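Hemolysin (Xylella fastidiosa, PDB 2OAI) is a membrane protein whose CorC_HlyC transporter-associated domain, the piece crystallised here, binds calcium ions, and whose family is tentatively linked to flavin adenine dinucleotide binding. Local coordinates at residues Asn45-Leu50 with Cys54-Gly59. Sequence-based numbering, arbitrary orientation.
Sequences NNYHTL and CISYFG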
ATOM      1  N   ASN A  45       2.830  26.049   5.708  1.00 70.04           N
ATOM      2  CA  ASN A  45       2.830  25.809   4.266  1.00 69.62           C
ATOM      3  C   ASN A  45       1.441  25.899   3.609  1.00 68.71           C
ATOM      4  O   ASN A  45       0.546  26.623   4.083  1.00 69.11           O
ATOM      5  CB  ASN A  45       3.500  24.466   3.953  1.00 69.93           C
ATOM      6  CG  ASN A  45       5.012  24.560   3.964  1.00 71.42           C
ATOM      7  OD1 ASN A  45       5.585  25.452   4.592  1.00 72.12           O
ATOM      8  ND2 ASN A  45       5.669  23.641   3.263  1.00 72.46           N
ATOM      9  N   ASN A  46       1.294  25.207   2.486  1.00 67.21           N
ATOM     10  CA  ASN A  46      -0.020  24.931   1.925  1.00 65.71           C
ATOM     11  C   ASN A  46      -0.441  23.510   2.286  1.00 63.54           C
ATOM     12  O   ASN A  46      -1.416  22.974   1.729  1.00 63.24           O
ATOM     13  CB  ASN A  46      -0.044  25.149   0.401  1.00 66.81           C
ATOM     14  CG  ASN A  46       1.060  24.392  -0.323  1.00 69.29           C
ATOM     15  OD1 ASN A  46       2.241  24.505   0.033  1.00 73.52           O
ATOM     16  ND2 ASN A  46       0.686  23.635  -1.360  1.00 69.72           N
ATOM     17  N   TYR A  47       0.300  22.910   3.221  1.00 60.37           N
ATOM     18  CA  TYR A  47      -0.016  21.571   3.706  1.00 57.56           C
ATOM     19  C   TYR A  47       0.468  21.305   5.123  1.00 55.62           C
ATOM     20  O   TYR A  47       1.459  21.901   5.581  1.00 55.63           O
ATOM     21  CB  TYR A  47       0.541  20.514   2.755  1.00 57.62           C
ATOM     22  CG  TYR A  47       2.039  20.516   2.619  1.00 57.22           C
ATOM     23  CD1 TYR A  47       2.840  19.860   3.562  1.00 57.37           C
ATOM     24  CD2 TYR A  47       2.663  21.138   1.529  1.00 57.47           C
ATOM     25  CE1 TYR A  47       4.229  19.844   3.443  1.00 58.14           C
ATOM     26  CE2 TYR A  47       4.060  21.126   1.394  1.00 58.06           C
ATOM     27  CZ  TYR A  47       4.826  20.463   2.359  1.00 58.74           C
ATOM     28  OH  TYR A  47       6.199  20.433   2.269  1.00 60.26           O
ATOM     29  N   HIS A  48      -0.249  20.440   5.828  1.00 52.59           N
ATOM     30  CA  HIS A  48       0.155  20.064   7.169  1.00 51.48           C
ATOM     31  C   HIS A  48       0.142  18.552   7.360  1.00 49.85           C
ATOM     32  O   HIS A  48       0.454  18.074   8.446  1.00 48.63           O
ATOM     33  CB  HIS A  48      -0.694  20.766   8.236  1.00 51.83           C
ATOM     34  CG  HIS A  48      -2.114  20.297   8.274  1.00 53.73           C
ATOM     35  ND1 HIS A  48      -3.057  20.700   7.348  1.00 58.07           N
ATOM     36  CD2 HIS A  48      -2.748  19.439   9.110  1.00 55.73           C
ATOM     37  CE1 HIS A  48      -4.210  20.105   7.608  1.00 57.70           C
ATOM     38  NE2 HIS A  48      -4.048  19.333   8.670  1.00 58.63           N
ATOM     39  N   THR A  49      -0.229  17.814   6.319  1.00 49.04           N
ATOM     40  CA  THR A  49      -0.246  16.358   6.383  1.00 48.52           C
ATOM     41  C   THR A  49       0.540  15.758   5.211  1.00 48.05           C
ATOM     42  O   THR A  49       0.809  16.431   4.197  1.00 47.63           O
ATOM     43  CB  THR A  49      -1.682  15.750   6.310  1.00 47.67           C
ATOM     44  OG1 THR A  49      -2.212  15.926   4.986  1.00 49.54           O
ATOM     45  CG2 THR A  49      -2.619  16.352   7.349  1.00 49.23           C
ATOM     46  N   LEU A  50       0.882  14.483   5.357  1.00 47.65           N
ATOM     47  CA  LEU A  50       1.538  13.734   4.279  1.00 47.77           C
ATOM     48  C   LEU A  50       0.756  13.741   2.957  1.00 47.86           C
ATOM     49  O   LEU A  50       1.349  14.001   1.891  1.00 48.38           O
ATOM     50  CB  LEU A  50       1.850  12.306   4.759  1.00 47.73           C
ATOM     51  CG  LEU A  50       2.528  11.321   3.786  1.00 48.30           C
ATOM     52  CD1 LEU A  50       3.798  11.928   3.149  1.00 48.59           C
ATOM     53  CD2 LEU A  50       2.858  10.037   4.545  1.00 47.89           C
ATOM     54  N   CYS A  54       1.877  15.500  -0.706  1.00 50.56           N
ATOM     55  CA  CYS A  54       1.801  14.853  -2.012  1.00 50.51           C
ATOM     56  C   CYS A  54       1.052  15.689  -3.049  1.00 50.86           C
ATOM     57  O   CYS A  54       1.531  15.846  -4.172  1.00 50.82           O
ATOM     58  CB  CYS A  54       1.157  13.480  -1.905  1.00 50.14           C
ATOM     59  SG  CYS A  54       2.170  12.330  -0.951  1.00 52.62           S
ATOM     60  N   ILE A  55      -0.124  16.203  -2.682  1.00 50.76           N
ATOM     61  CA  ILE A  55      -0.949  16.962  -3.637  1.00 51.67           C
ATOM     62  C   ILE A  55      -0.179  18.222  -4.045  1.00 52.12           C
ATOM     63  O   ILE A  55      -0.172  18.614  -5.219  1.00 52.61           O
ATOM     64  CB  ILE A  55      -2.360  17.322  -3.032  1.00 51.65           C
ATOM     65  CG1 ILE A  55      -3.196  16.051  -2.793  1.00 51.27           C
ATOM     66  CG2 ILE A  55      -3.084  18.380  -3.897  1.00 52.79           C
ATOM     67  CD1 ILE A  55      -3.681  15.304  -4.056  1.00 53.06           C
ATOM     68  N   SER A  56       0.492  18.834  -3.073  1.00 51.83           N
ATOM     69  CA  SER A  56       1.279  20.026  -3.310  1.00 53.02           C
ATOM     70  C   SER A  56       2.399  19.737  -4.322  1.00 52.52           C
ATOM     71  O   SER A  56       2.610  20.511  -5.254  1.00 51.61           O
ATOM     72  CB  SER A  56       1.844  20.540  -1.984  1.00 52.67           C
ATOM     73  OG  SER A  56       2.576  21.726  -2.170  1.00 55.01           O
ATOM     74  N   TYR A  57       3.074  18.602  -4.151  1.00 52.50           N
ATOM     75  CA  TYR A  57       4.175  18.233  -5.031  1.00 52.53           C
ATOM     76  C   TYR A  57       3.712  17.935  -6.455  1.00 52.78           C
ATOM     77  O   TYR A  57       4.282  18.477  -7.396  1.00 52.72           O
ATOM     78  CB  TYR A  57       4.962  17.044  -4.480  1.00 53.12           C
ATOM     79  CG  TYR A  57       6.063  16.598  -5.428  1.00 53.14           C
ATOM     80  CD1 TYR A  57       7.314  17.216  -5.411  1.00 55.42           C
ATOM     81  CD2 TYR A  57       5.839  15.569  -6.355  1.00 53.37           C
ATOM     82  CE1 TYR A  57       8.318  16.823  -6.286  1.00 55.28           C
ATOM     83  CE2 TYR A  57       6.837  15.172  -7.236  1.00 53.41           C
ATOM     84  CZ  TYR A  57       8.070  15.799  -7.191  1.00 55.00           C
ATOM     85  OH  TYR A  57       9.071  15.397  -8.053  1.00 55.78           O
ATOM     86  N   PHE A  58       2.695  17.085  -6.608  1.00 52.31           N
ATOM     87  CA  PHE A  58       2.229  16.688  -7.933  1.00 53.22           C
ATOM     88  C   PHE A  58       1.356  17.735  -8.615  1.00 53.74           C
ATOM     89  O   PHE A  58       1.304  17.787  -9.852  1.00 54.29           O
ATOM     90  CB  PHE A  58       1.516  15.340  -7.901  1.00 53.45           C
ATOM     91  CG  PHE A  58       2.423  14.194  -7.546  1.00 53.52           C
ATOM     92  CD1 PHE A  58       3.353  13.715  -8.466  1.00 54.50           C
ATOM     93  CD2 PHE A  58       2.349  13.592  -6.288  1.00 53.32           C
ATOM     94  CE1 PHE A  58       4.213  12.637  -8.126  1.00 54.10           C
ATOM     95  CE2 PHE A  58       3.193  12.516  -5.939  1.00 54.66           C
ATOM     96  CZ  PHE A  58       4.127  12.048  -6.873  1.00 53.69           C
ATOM     97  N   GLY A  59       0.667  18.555  -7.823  1.00 53.41           N
ATOM     98  CA  GLY A  59      -0.257  19.559  -8.362  1.00 54.01           C
ATOM     99  C   GLY A  59      -1.468  18.914  -9.011  1.00 53.60           C
ATOM    100  O   GLY A  59      -2.062  19.489  -9.920  1.00 53.42           O
TER
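With its OG swung opposite the backbone N (chi1 -178°), Ser56 reaches from the helix toward Asn46, whose CG is folded in between its own backbone N and carbonyl carbon (chi1 53°), which directs the amide toward the serine. The two groups join in a hydrogen bond, Asn46 ND2 giving a proton to Ser56 OG at 2.8 Å. It is slightly bent, 154° at the hydrogen, and the hydroxyl oxygen sits a little out of the amide plane. Tyr47 takes the same kind of first torsion and brings CD2 of its ring obliquely to within 3.7 Å of Ser56 CB. Ser56 is thus hydrogen-bonded by one residue and packed against by the ring of the next, while Asn45 CB covers a face of the Tyr47 ring, 4.1 Å above its plane.

Further along, Thr49 is the N-cap of helix 50-58, OG1 accepting from the backbone N of Gly52, and the first turn of the helix carries the regular i to i+4 backbone bond, Cys54 N to Leu50 O at 3.0 Å. Leu50 CD1 approaches Cys54 SG to 4.4 Å.

The example illustrates how a loop can fold back along the helix it introduces: an N-capped helix start, with a side-chain bond from the loop ahead of the cap to the second turn. Here that start belongs to helix 50-58, which packs through Leu50 and Cys54 against Leu88, through Leu50 against Leu31 of helix 28-35 and through Cys54 against Ile85, within the alpha/beta CorC_HlyC domain.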